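Local atomic coordinates of 3-oxo-tetronate kinase (Haemophilus influenzae, PDB entry 1YZY), a protein that catalyses the ATP-dependent phosphorylation of 3-oxo-tetronate to 3-oxo-tetronate 4-phosphate, as a member of the four-carbon acid sugar kinase family. Residues F108-P113 against E209-F214; E205-A210 against S221-Y226; E264-K269 against E301-V306; T248-G253 against N349-G354; G31-S36 against I44-K49. One frame throughout, in Å; residues are numbered along the deposited sequence.

Contact 1 (F108-P113 against E209-F214); sequences FTVITP and EAVADF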
# COMPACT_ATOMS: atom_id res chain seq x y z
N PHE A 108 11.76 6.87 23.57
CA PHE A 108 11.72 8.04 22.70
C PHE A 108 11.59 7.64 21.24
O PHE A 108 12.17 6.63 20.82
CB PHE A 108 12.98 8.90 22.91
CG PHE A 108 12.93 10.25 22.23
CD1 PHE A 108 12.01 11.22 22.64
CD2 PHE A 108 13.78 10.54 21.17
CE1 PHE A 108 11.94 12.45 22.00
CE2 PHE A 108 13.71 11.79 20.53
CZ PHE A 108 12.80 12.74 20.94
N THR A 109 10.85 8.42 20.47
CA THR A 109 10.68 8.17 19.04
C THR A 109 10.27 9.47 18.37
O THR A 109 10.03 10.46 19.05
CB THR A 109 9.59 7.06 18.78
OG1 THR A 109 9.61 6.67 17.40
CG2 THR A 109 8.19 7.57 19.13
N VAL A 110 10.22 9.48 17.03
CA VAL A 110 9.82 10.67 16.26
C VAL A 110 8.44 10.52 15.61
O VAL A 110 7.96 9.41 15.39
CB VAL A 110 10.85 11.02 15.16
CG1 VAL A 110 12.23 11.18 15.76
CG2 VAL A 110 10.86 9.96 14.06
N ILE A 111 7.84 11.65 15.27
CA ILE A 111 6.53 11.68 14.64
C ILE A 111 6.62 12.57 13.41
O ILE A 111 7.03 13.73 13.52
CB ILE A 111 5.48 12.26 15.62
CG1 ILE A 111 5.27 11.29 16.79
CG2 ILE A 111 4.19 12.63 14.91
CD1 ILE A 111 4.36 11.83 17.84
N THR A 112 6.26 12.05 12.25
CA THR A 112 6.29 12.85 11.04
C THR A 112 5.49 12.33 9.86
O THR A 112 5.90 11.39 9.18
CB THR A 112 7.75 13.16 10.57
OG1 THR A 112 7.71 13.87 9.32
CG2 THR A 112 8.57 11.89 10.41
N PRO A 113 4.28 12.86 9.67
CA PRO A 113 3.41 12.47 8.56
C PRO A 113 3.65 13.30 7.30
O PRO A 113 2.77 13.49 6.46
CB PRO A 113 2.03 12.92 9.04
CG PRO A 113 2.33 14.05 9.97
CD PRO A 113 3.49 13.51 10.72
N GLU A 209 18.72 10.45 8.35
CA GLU A 209 20.09 10.24 8.81
C GLU A 209 20.16 10.30 10.33
O GLU A 209 20.89 9.54 10.96
CB GLU A 209 21.00 11.31 8.19
CG GLU A 209 22.30 10.78 7.63
CD GLU A 209 23.47 11.00 8.55
OE1 GLU A 209 23.96 12.15 8.62
OE2 GLU A 209 23.92 10.02 9.19
N ALA A 210 19.39 11.22 10.92
CA ALA A 210 19.35 11.39 12.37
C ALA A 210 18.76 10.16 13.10
O ALA A 210 19.26 9.76 14.16
CB ALA A 210 18.57 12.66 12.72
N VAL A 211 17.71 9.57 12.54
CA VAL A 211 17.05 8.41 13.13
C VAL A 211 17.63 7.06 12.66
O VAL A 211 16.98 6.03 12.79
CB VAL A 211 15.53 8.42 12.85
CG1 VAL A 211 14.88 9.63 13.49
CG2 VAL A 211 15.26 8.40 11.36
N ALA A 212 18.85 7.07 12.17
CA ALA A 212 19.51 5.86 11.67
C ALA A 212 19.70 4.74 12.69
O ALA A 212 19.94 3.59 12.31
CB ALA A 212 20.84 6.22 11.05
N ASP A 213 19.70 5.07 13.97
CA ASP A 213 19.89 4.07 15.01
C ASP A 213 18.71 3.90 15.95
O ASP A 213 18.81 3.19 16.96
CB ASP A 213 21.16 4.36 15.82
CG ASP A 213 22.43 4.17 15.00
OD1 ASP A 213 22.61 3.06 14.44
OD2 ASP A 213 23.24 5.11 14.93
N PHE A 214 17.61 4.60 15.65
CA PHE A 214 16.39 4.49 16.44
C PHE A 214 15.81 3.08 16.27
O PHE A 214 15.73 2.57 15.16
CB PHE A 214 15.36 5.51 15.96
CG PHE A 214 15.44 6.84 16.64
CD1 PHE A 214 16.66 7.49 16.80
CD2 PHE A 214 14.28 7.47 17.09
CE1 PHE A 214 16.72 8.76 17.38
CE2 PHE A 214 14.33 8.74 17.67
CZ PHE A 214 15.55 9.38 17.82
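F214 lays the far end of its ring against three consecutive residues, F108, T109 and V110, and so shows how a single aromatic side chain can seat a turn against a strand. The two phenylalanines lie at an angle to one another rather than in a parallel stack: CZ of F214 arrives near the plane of the F108 ring, at its edge, 4.0 Å from CD2 of F108. F108 can offer this edge because its CG is swung anti to the backbone N (chi1 -171°). T109 contributes backbone rather than side chain, since its CA sits at the edge of the F214 ring, 3.9 Å from CE2 of F214. V110 fills the angle between the two partners on the turn. Its CG1 touches CE2 of F214 at 3.7 Å, obliquely to that ring, and also meets CG1 of V211 at 3.8 Å. This methyl of V211 lies over the centre of the F214 ring, 4.1 Å above its plane, so the turn is partly packed against itself. Further along, the F214 ring also meets F183 of helix 176-188, while OG1 of T109 is hydrogen-bonded to O of L216. The type I turn from V211 to F214 leads from helix 202-210 toward strand 216-219. Its packing on strand 109-111, which runs beside strand 216-219, is the hydrophobic layering of an alpha/beta domain.

Contact 2 (E205-A210 against S221-Y226); sequences EVLAEA and SGLGAY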
# COMPACT_ATOMS: atom_id res chain seq x y z
N GLU A 205 15.41 13.98 4.57
CA GLU A 205 16.70 13.39 4.27
C GLU A 205 17.62 13.55 5.50
O GLU A 205 18.42 12.66 5.82
CB GLU A 205 17.28 14.10 3.05
CG GLU A 205 18.54 13.50 2.44
CD GLU A 205 18.86 14.10 1.08
OE1 GLU A 205 19.72 13.53 0.37
OE2 GLU A 205 18.25 15.13 0.70
N VAL A 206 17.51 14.70 6.16
CA VAL A 206 18.28 14.99 7.37
C VAL A 206 17.79 14.09 8.51
O VAL A 206 18.59 13.48 9.22
CB VAL A 206 18.12 16.48 7.79
CG1 VAL A 206 18.70 16.73 9.18
CG2 VAL A 206 18.80 17.39 6.77
N LEU A 207 16.47 14.07 8.71
CA LEU A 207 15.85 13.26 9.75
C LEU A 207 16.20 11.79 9.55
O LEU A 207 16.57 11.10 10.50
CB LEU A 207 14.32 13.44 9.75
CG LEU A 207 13.56 12.70 10.87
CD1 LEU A 207 14.15 13.07 12.22
CD2 LEU A 207 12.09 13.06 10.83
N ALA A 208 16.08 11.31 8.31
CA ALA A 208 16.40 9.93 7.97
C ALA A 208 17.77 9.54 8.50
O ALA A 208 17.96 8.43 9.02
CB ALA A 208 16.36 9.75 6.46
N GLU A 209 18.72 10.45 8.35
CA GLU A 209 20.09 10.24 8.81
C GLU A 209 20.16 10.30 10.33
O GLU A 209 20.89 9.54 10.96
CB GLU A 209 21.00 11.31 8.19
CG GLU A 209 22.30 10.78 7.63
CD GLU A 209 23.47 11.00 8.55
OE1 GLU A 209 23.96 12.15 8.62
OE2 GLU A 209 23.92 10.02 9.19
N ALA A 210 19.39 11.22 10.92
CA ALA A 210 19.35 11.39 12.37
C ALA A 210 18.76 10.16 13.10
O ALA A 210 19.26 9.76 14.16
CB ALA A 210 18.57 12.66 12.72
N SER A 221 4.66 8.10 4.64
CA SER A 221 5.58 7.45 3.71
C SER A 221 6.85 8.27 3.49
O SER A 221 7.89 7.72 3.11
CB SER A 221 4.90 7.21 2.38
OG SER A 221 3.78 6.35 2.52
N GLY A 222 6.75 9.58 3.68
CA GLY A 222 7.88 10.47 3.49
C GLY A 222 9.18 10.06 4.16
O GLY A 222 10.22 9.98 3.49
N LEU A 223 9.16 9.83 5.46
CA LEU A 223 10.38 9.44 6.17
C LEU A 223 10.87 8.08 5.75
O LEU A 223 12.08 7.87 5.60
CB LEU A 223 10.17 9.46 7.68
CG LEU A 223 11.34 8.94 8.52
CD1 LEU A 223 12.57 9.82 8.31
CD2 LEU A 223 10.96 8.89 9.98
N GLY A 224 9.94 7.13 5.64
CA GLY A 224 10.29 5.78 5.26
C GLY A 224 11.04 5.73 3.95
O GLY A 224 11.94 4.91 3.80
N ALA A 225 10.62 6.58 3.01
CA ALA A 225 11.24 6.69 1.69
C ALA A 225 12.70 7.11 1.79
O ALA A 225 13.58 6.54 1.14
CB ALA A 225 10.48 7.68 0.85
N TYR A 226 12.96 8.14 2.60
CA TYR A 226 14.31 8.63 2.78
C TYR A 226 15.18 7.70 3.58
O TYR A 226 16.41 7.73 3.46
CB TYR A 226 14.31 10.06 3.33
CG TYR A 226 14.06 11.05 2.21
CD1 TYR A 226 12.78 11.50 1.93
CD2 TYR A 226 15.10 11.44 1.38
CE1 TYR A 226 12.54 12.32 0.82
CE2 TYR A 226 14.86 12.25 0.27
CZ TYR A 226 13.58 12.68 -0.00
OH TYR A 226 13.35 13.48 -1.11
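Y226 lies along the flank of residues 205-210 of helix 202-210, and its side chain can be read outward atom by atom. At its base, CB meets CB of A208 at 3.8 Å. CG comes next, 4.0 Å from N of E205, and this nitrogen stands over one face of the ring. Farther out, CD2 is 3.8 Å from CB of E205, and CE2 still grazes the same methylene. The phenol thus lies across the backbone and the aliphatic root of the glutamate; the extended E205 chain leads on past it, with the carboxylate and ring planes 36° apart. At the tip, OH is hydrogen-bonded to ND2 of N201, which anchors the polar end beyond the contact.

One turn earlier, L223 supplies the second point of attachment. With CG anti to the backbone N (chi1 174°), its CD1 reaches the neighbouring helix 3.8 Å from N of A208 and 4.0 Å from CG of L207, the two leucine side chains meeting at about a right angle. A208 touches both anchors, L223 through its N and Y226 through its CB, which also lies 3.6 Å from the carbonyl O of Y226. The axes of the two short segments approach to 8.6 Å and cross at -66°, with A208 at the junction. L207 also packs on F183 of helix 176-188, and L223 on Y78 of strand 77-80, while A225 turns to F18 of helix 9-20. Helix 221-232 is therefore wedged between helices 202-210 and 9-20.

Contact 3 (E264-K269 against E301-V306); sequences EKYREK and EFAPMV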
# COMPACT_ATOMS: atom_id res chain seq x y z
N GLU A 264 -10.68 -0.76 -24.30
CA GLU A 264 -10.96 -0.33 -25.66
C GLU A 264 -9.67 -0.22 -26.49
O GLU A 264 -9.70 -0.35 -27.72
CB GLU A 264 -11.68 1.02 -25.61
CG GLU A 264 -12.88 1.14 -26.54
CD GLU A 264 -12.49 1.51 -27.96
OE1 GLU A 264 -12.35 2.73 -28.23
OE2 GLU A 264 -12.32 0.60 -28.80
N LYS A 265 -8.56 0.04 -25.82
CA LYS A 265 -7.27 0.19 -26.48
C LYS A 265 -6.54 -1.16 -26.61
O LYS A 265 -5.78 -1.38 -27.56
CB LYS A 265 -6.41 1.20 -25.72
CG LYS A 265 -5.56 2.13 -26.59
CD LYS A 265 -4.17 1.59 -26.85
CE LYS A 265 -3.29 2.63 -27.53
NZ LYS A 265 -1.86 2.21 -27.61
N TYR A 266 -6.80 -2.05 -25.66
CA TYR A 266 -6.17 -3.37 -25.64
C TYR A 266 -6.86 -4.42 -26.52
O TYR A 266 -6.19 -5.28 -27.09
CB TYR A 266 -6.05 -3.88 -24.21
CG TYR A 266 -5.17 -5.10 -24.07
CD1 TYR A 266 -3.84 -5.07 -24.48
CD2 TYR A 266 -5.67 -6.29 -23.54
CE1 TYR A 266 -3.04 -6.19 -24.37
CE2 TYR A 266 -4.87 -7.42 -23.42
CZ TYR A 266 -3.56 -7.36 -23.85
OH TYR A 266 -2.75 -8.45 -23.74
N ARG A 267 -8.18 -4.38 -26.61
CA ARG A 267 -8.91 -5.35 -27.42
C ARG A 267 -8.48 -5.23 -28.88
O ARG A 267 -8.79 -6.07 -29.73
CB ARG A 267 -10.42 -5.12 -27.31
CG ARG A 267 -10.88 -3.82 -27.92
CD ARG A 267 -12.33 -3.89 -28.29
NE ARG A 267 -13.19 -4.04 -27.12
CZ ARG A 267 -14.51 -4.20 -27.19
NH1 ARG A 267 -15.12 -4.24 -28.37
NH2 ARG A 267 -15.22 -4.29 -26.08
N GLU A 268 -7.80 -4.13 -29.17
CA GLU A 268 -7.28 -3.84 -30.50
C GLU A 268 -5.96 -4.60 -30.70
O GLU A 268 -5.59 -4.93 -31.83
CB GLU A 268 -7.05 -2.32 -30.59
CG GLU A 268 -6.38 -1.82 -31.86
CD GLU A 268 -5.80 -0.42 -31.68
OE1 GLU A 268 -6.50 0.46 -31.14
OE2 GLU A 268 -4.64 -0.20 -32.09
N LYS A 269 -5.28 -4.88 -29.60
CA LYS A 269 -3.98 -5.56 -29.62
C LYS A 269 -3.96 -7.06 -29.30
O LYS A 269 -3.00 -7.75 -29.67
CB LYS A 269 -3.01 -4.86 -28.66
CG LYS A 269 -2.67 -3.41 -28.99
CD LYS A 269 -1.86 -3.30 -30.27
CE LYS A 269 -1.32 -1.90 -30.47
NZ LYS A 269 -2.39 -0.87 -30.48
N GLU A 301 0.93 -12.83 -29.26
CA GLU A 301 1.98 -11.94 -28.77
C GLU A 301 1.58 -11.33 -27.43
O GLU A 301 2.41 -11.20 -26.53
CB GLU A 301 2.32 -10.87 -29.81
CG GLU A 301 1.13 -10.14 -30.41
CD GLU A 301 1.56 -9.19 -31.51
OE1 GLU A 301 2.11 -8.11 -31.18
OE2 GLU A 301 1.35 -9.52 -32.69
N PHE A 302 0.32 -10.95 -27.31
CA PHE A 302 -0.19 -10.37 -26.06
C PHE A 302 -1.21 -11.29 -25.39
O PHE A 302 -2.03 -11.92 -26.05
CB PHE A 302 -0.78 -8.98 -26.32
CG PHE A 302 0.27 -7.92 -26.57
CD1 PHE A 302 1.33 -7.74 -25.68
CD2 PHE A 302 0.19 -7.11 -27.71
CE1 PHE A 302 2.30 -6.76 -25.92
CE2 PHE A 302 1.16 -6.13 -27.95
CZ PHE A 302 2.22 -5.96 -27.06
N ALA A 303 -1.10 -11.39 -24.07
CA ALA A 303 -1.99 -12.23 -23.27
C ALA A 303 -3.47 -12.02 -23.58
O ALA A 303 -3.91 -10.91 -23.86
CB ALA A 303 -1.73 -11.99 -21.80
N PRO A 304 -4.25 -13.12 -23.57
CA PRO A 304 -5.68 -13.02 -23.86
C PRO A 304 -6.43 -12.33 -22.71
O PRO A 304 -6.08 -12.48 -21.54
CB PRO A 304 -6.09 -14.48 -24.02
CG PRO A 304 -5.20 -15.18 -23.07
CD PRO A 304 -3.86 -14.52 -23.31
N MET A 305 -7.47 -11.58 -23.04
CA MET A 305 -8.22 -10.87 -22.03
C MET A 305 -9.72 -11.19 -22.01
O MET A 305 -10.46 -11.09 -22.99
CB MET A 305 -8.09 -9.36 -22.27
CG MET A 305 -9.15 -8.51 -21.55
SD MET A 305 -8.92 -6.74 -21.73
CE MET A 305 -9.45 -6.44 -23.42
N VAL A 306 -10.14 -11.58 -20.81
CA VAL A 306 -11.50 -11.87 -20.39
C VAL A 306 -11.94 -10.66 -19.59
O VAL A 306 -11.36 -10.37 -18.54
CB VAL A 306 -11.66 -13.13 -19.52
CG1 VAL A 306 -13.13 -13.42 -19.34
CG2 VAL A 306 -10.97 -14.31 -20.15
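R267 and M305 face each other with their CA atoms 7.7 Å apart, and K269 and F302 form the next such pair, a spacing that holds side chains rather than paired backbones. Regular helix gives way near Y266, after which residues 267-269 keep helical backbone angles without the regular bonds; the chain opposite is extended and enters a strand at M305.

Y266 is the side chain that spans the gap. Swung anti to its own amide (chi1 -169°), the ring points at the extended chain and delivers its OH to the carbonyl O of A303 at 2.7 Å. OE1 of Q409 is a second, weak partner of this hydroxyl. The same OH of Y266 rests against CB of F302 at 3.3 Å. Alongside, M305 runs past the tyrosine in the opposite direction. Its SD lies at the ring edge, 3.7 Å from CD2 of Y266, and its chain then bends (chi3 75°) so that CE comes within 4.0 Å of N of R267. F302 in turn presents its own edge to the backbone of K269, with CD2 of F302 3.8 Å from O of K269. The lysine's tip instead pairs with its neighbour, NZ of K269 making a salt bridge to OE2 of E268 at 2.8 Å.

The edge-on sulfur is a Met-aromatic contact, here joining the end of helix 257-266 to the start of strand 305-307. It belongs to the layered packing of the nucleotide-binding domain, and M305 lies about 10 Å, side chain to side chain, from T357, a probable ATP-binding residue.

Contact 4 (T248-G253 against N349-G354); sequences TVVLSG and NFITAG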
# COMPACT_ATOMS: atom_id res chain seq x y z
N THR A 248 0.47 -15.71 -19.59
CA THR A 248 -0.14 -14.56 -18.91
C THR A 248 -1.61 -14.40 -19.28
O THR A 248 -2.02 -14.80 -20.38
CB THR A 248 0.62 -13.24 -19.28
OG1 THR A 248 1.99 -13.33 -18.85
CG2 THR A 248 -0.03 -12.01 -18.65
N VAL A 249 -2.38 -13.81 -18.38
CA VAL A 249 -3.80 -13.57 -18.60
C VAL A 249 -4.25 -12.24 -17.98
O VAL A 249 -3.75 -11.83 -16.93
CB VAL A 249 -4.68 -14.75 -18.06
CG1 VAL A 249 -4.61 -14.83 -16.54
CG2 VAL A 249 -6.12 -14.60 -18.52
N VAL A 250 -5.14 -11.55 -18.68
CA VAL A 250 -5.68 -10.28 -18.23
C VAL A 250 -7.15 -10.51 -17.87
O VAL A 250 -7.92 -11.01 -18.69
CB VAL A 250 -5.61 -9.19 -19.35
CG1 VAL A 250 -6.32 -7.92 -18.91
CG2 VAL A 250 -4.16 -8.87 -19.70
N LEU A 251 -7.51 -10.18 -16.63
CA LEU A 251 -8.88 -10.33 -16.16
C LEU A 251 -9.38 -8.95 -15.71
O LEU A 251 -9.03 -8.49 -14.63
CB LEU A 251 -8.93 -11.36 -15.02
CG LEU A 251 -8.38 -12.76 -15.34
CD1 LEU A 251 -8.24 -13.60 -14.10
CD2 LEU A 251 -9.25 -13.48 -16.36
N SER A 252 -10.19 -8.32 -16.55
CA SER A 252 -10.71 -6.97 -16.32
C SER A 252 -12.19 -6.91 -15.92
O SER A 252 -13.06 -7.32 -16.69
CB SER A 252 -10.52 -6.15 -17.60
OG SER A 252 -10.49 -4.76 -17.34
N GLY A 253 -12.48 -6.36 -14.75
CA GLY A 253 -13.85 -6.26 -14.31
C GLY A 253 -14.37 -4.86 -14.02
O GLY A 253 -15.58 -4.66 -13.89
N ASN A 349 1.31 -15.56 -14.71
CA ASN A 349 1.20 -14.11 -14.62
C ASN A 349 -0.26 -13.68 -14.73
O ASN A 349 -0.94 -14.00 -15.71
CB ASN A 349 2.00 -13.42 -15.73
CG ASN A 349 3.46 -13.87 -15.79
OD1 ASN A 349 4.03 -13.98 -16.88
ND2 ASN A 349 4.07 -14.08 -14.64
N PHE A 350 -0.75 -12.94 -13.74
CA PHE A 350 -2.13 -12.47 -13.74
C PHE A 350 -2.19 -10.94 -13.69
O PHE A 350 -1.62 -10.32 -12.79
CB PHE A 350 -2.91 -13.03 -12.55
CG PHE A 350 -3.03 -14.52 -12.55
CD1 PHE A 350 -4.21 -15.14 -12.95
CD2 PHE A 350 -1.97 -15.32 -12.13
CE1 PHE A 350 -4.33 -16.53 -12.95
CE2 PHE A 350 -2.08 -16.70 -12.13
CZ PHE A 350 -3.26 -17.31 -12.54
N ILE A 351 -2.87 -10.34 -14.65
CA ILE A 351 -3.02 -8.89 -14.71
C ILE A 351 -4.50 -8.57 -14.52
O ILE A 351 -5.30 -8.78 -15.43
CB ILE A 351 -2.51 -8.35 -16.07
CG1 ILE A 351 -1.06 -8.76 -16.30
CG2 ILE A 351 -2.64 -6.83 -16.12
CD1 ILE A 351 -0.53 -8.40 -17.65
N THR A 352 -4.86 -8.10 -13.34
CA THR A 352 -6.25 -7.77 -13.05
C THR A 352 -6.55 -6.27 -13.09
O THR A 352 -5.65 -5.43 -12.97
CB THR A 352 -6.68 -8.34 -11.68
OG1 THR A 352 -5.80 -7.86 -10.66
CG2 THR A 352 -6.60 -9.87 -11.70
N ALA A 353 -7.82 -5.94 -13.31
CA ALA A 353 -8.26 -4.56 -13.36
C ALA A 353 -9.53 -4.42 -12.52
O ALA A 353 -10.51 -5.14 -12.73
CB ALA A 353 -8.53 -4.14 -14.79
N GLY A 354 -9.51 -3.47 -11.60
CA GLY A 354 -10.65 -3.26 -10.72
C GLY A 354 -10.34 -3.70 -9.30
O GLY A 354 -9.67 -4.71 -9.08
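The carbonyl O of I351 is gripped twice from the facing strand: N of L251 donates a hydrogen bond at 2.9 Å, and CA of V250 adds a CH...O contact at 3.2 Å. Five N-H...O bonds in all, running from V249 to G253, tie the two parallel strands in register. That from N of I351 to O of V249, at 2.9 Å, is nearly straight at 166°. At the start of the pair, OG1 of T248 gives a weak hydrogen bond to OD1 of N349 at 2.9 Å.

The side chains show how a parallel pair sorts its two faces. T248, V250 and S252 share one with N349, I351 and A353. There CD1 of I351 touches CG2 of T248 at 3.8 Å, while OG of S252, hydrogen-bonded to T309, crowds CB of A353 at 3.3 Å. On the reverse, CG1 of V249 meets CD1 of F350 at 3.6 Å. This methyl stands between the backbone N and the carbonyl carbon (chi1 67°), a position that aims it obliquely at the phenylalanine ring.

G354, a probable ATP-binding residue, follows directly as the N-cap of helix 355-365. Helix 324-345 packs on V249 and L251, and helix 404-410 on V250 and I351, from the two sides of the pair. Strand 305-307 lies beyond 248-252, and strand 391-395 beyond 349-353.

Contact 5 (G31-S36 against I44-K49); sequences GVPTQS and IVISLK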
# COMPACT_ATOMS: atom_id res chain seq x y z
N GLY A 31 -1.98 -8.65 6.79
CA GLY A 31 -2.40 -9.24 8.04
C GLY A 31 -1.20 -9.94 8.66
O GLY A 31 -0.22 -10.18 7.96
N VAL A 32 -1.23 -10.22 9.96
CA VAL A 32 -0.11 -10.90 10.61
C VAL A 32 -0.05 -12.36 10.13
O VAL A 32 -1.02 -13.10 10.27
CB VAL A 32 -0.22 -10.88 12.15
CG1 VAL A 32 0.99 -11.56 12.78
CG2 VAL A 32 -0.35 -9.46 12.64
N PRO A 33 1.09 -12.77 9.54
CA PRO A 33 1.30 -14.13 9.02
C PRO A 33 1.38 -15.20 10.10
O PRO A 33 1.86 -14.94 11.20
CB PRO A 33 2.63 -14.00 8.28
CG PRO A 33 2.68 -12.54 7.90
CD PRO A 33 2.20 -11.89 9.15
N THR A 34 0.89 -16.40 9.77
CA THR A 34 0.93 -17.53 10.71
C THR A 34 2.11 -18.46 10.42
O THR A 34 2.41 -19.36 11.21
CB THR A 34 -0.40 -18.33 10.72
OG1 THR A 34 -0.74 -18.74 9.39
CG2 THR A 34 -1.52 -17.47 11.29
N GLN A 35 2.78 -18.23 9.30
CA GLN A 35 3.95 -19.02 8.89
C GLN A 35 5.15 -18.08 8.64
O GLN A 35 4.99 -16.97 8.14
CB GLN A 35 3.66 -19.81 7.60
CG GLN A 35 2.60 -20.91 7.72
CD GLN A 35 3.04 -22.07 8.61
OE1 GLN A 35 2.27 -22.56 9.44
NE2 GLN A 35 4.28 -22.54 8.43
N SER A 36 6.34 -18.57 8.96
CA SER A 36 7.58 -17.82 8.79
C SER A 36 7.83 -17.43 7.34
O SER A 36 7.30 -18.05 6.41
CB SER A 36 8.76 -18.66 9.29
OG SER A 36 8.56 -19.11 10.62
N ILE A 44 10.00 -5.62 5.42
CA ILE A 44 8.75 -6.36 5.43
C ILE A 44 7.70 -5.43 5.99
O ILE A 44 7.87 -4.88 7.07
CB ILE A 44 8.81 -7.62 6.31
CG1 ILE A 44 9.95 -8.53 5.86
CG2 ILE A 44 7.49 -8.37 6.23
CD1 ILE A 44 10.22 -9.69 6.81
N VAL A 45 6.64 -5.20 5.22
CA VAL A 45 5.54 -4.35 5.63
C VAL A 45 4.30 -5.19 5.97
O VAL A 45 3.87 -6.00 5.15
CB VAL A 45 5.13 -3.39 4.48
CG1 VAL A 45 4.03 -2.45 4.94
CG2 VAL A 45 6.33 -2.59 3.99
N ILE A 46 3.75 -5.03 7.16
CA ILE A 46 2.53 -5.77 7.53
C ILE A 46 1.35 -4.81 7.52
O ILE A 46 1.32 -3.81 8.23
CB ILE A 46 2.65 -6.47 8.92
CG1 ILE A 46 3.67 -7.60 8.84
CG2 ILE A 46 1.28 -7.04 9.35
CD1 ILE A 46 3.82 -8.37 10.13
N SER A 47 0.40 -5.09 6.63
CA SER A 47 -0.81 -4.30 6.45
C SER A 47 -1.91 -4.72 7.43
O SER A 47 -2.29 -5.90 7.49
CB SER A 47 -1.29 -4.45 5.00
OG SER A 47 -2.71 -4.48 4.89
N LEU A 48 -2.41 -3.76 8.20
CA LEU A 48 -3.47 -4.01 9.18
C LEU A 48 -4.71 -3.16 8.86
O LEU A 48 -4.76 -2.48 7.83
CB LEU A 48 -2.99 -3.70 10.60
CG LEU A 48 -1.78 -4.44 11.19
CD1 LEU A 48 -1.34 -3.74 12.47
CD2 LEU A 48 -2.10 -5.90 11.46
N LYS A 49 -5.72 -3.28 9.71
CA LYS A 49 -6.96 -2.51 9.57
C LYS A 49 -7.14 -1.82 10.93
O LYS A 49 -8.23 -1.80 11.50
CB LYS A 49 -8.15 -3.44 9.31
CG LYS A 49 -8.11 -4.26 8.01
CD LYS A 49 -9.28 -5.25 7.96
CE LYS A 49 -9.16 -6.26 6.81
NZ LYS A 49 -9.49 -5.69 5.47
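G31 and S47 meet through peptide groups, the flat units that matter here: N of G31 approaches in the carbonyl plane of S47, 2.9 Å from its O. The hydrogen bond is distinctly bent, with 133° at the hydrogen. The carbonyl of G31 is met by a methyl instead, CG2 of I46 lying 3.7 Å from its O. The backbone of G31 adopts a positive phi, where a side chain would collide with the preceding carbonyl oxygen; glycine is therefore the natural occupant of this corner.

Apolar contacts continue the seam. I46 splits its branches: CG2 stands anti to the backbone N and serves G31, while the arm through CG1 (chi1 -68°) carries CD1 to CD of P33 at 4.0 Å. V32 meets the residue just past the strand's far end, its CG2 at 4.1 Å from CD2 of L48, the two side chains inclined to each other.

W68 of helix 55-71 packs on both P33 and I46. As an example of a strand exit pinned to its neighbour, the contact extends the pairing of parallel strands 26-30 and 43-47 into the helix-free loop that connects them, within the sugar-binding domain.

From the N terminus, contact 5 comes first and closes the short loop between strands 26-30 and 43-47. Contact 1 then closes a long one, bringing residues 209-214 back to strand 109-111. Contact 2 opens before contact 1 has ended, so the two loops overlap along the chain; they share E209 and A210, use helix 202-210 together, and touch through T112 with L207 and L223. All three lie in the sugar-binding domain. In the nucleotide-binding domain the relation is nesting instead: contact 3 sits inside the loop closed by contact 4, and strand 305-307 bonds directly to 248-252. The centres of contacts 1 and 3 are about 47 Å apart, on opposite sides of the molecule.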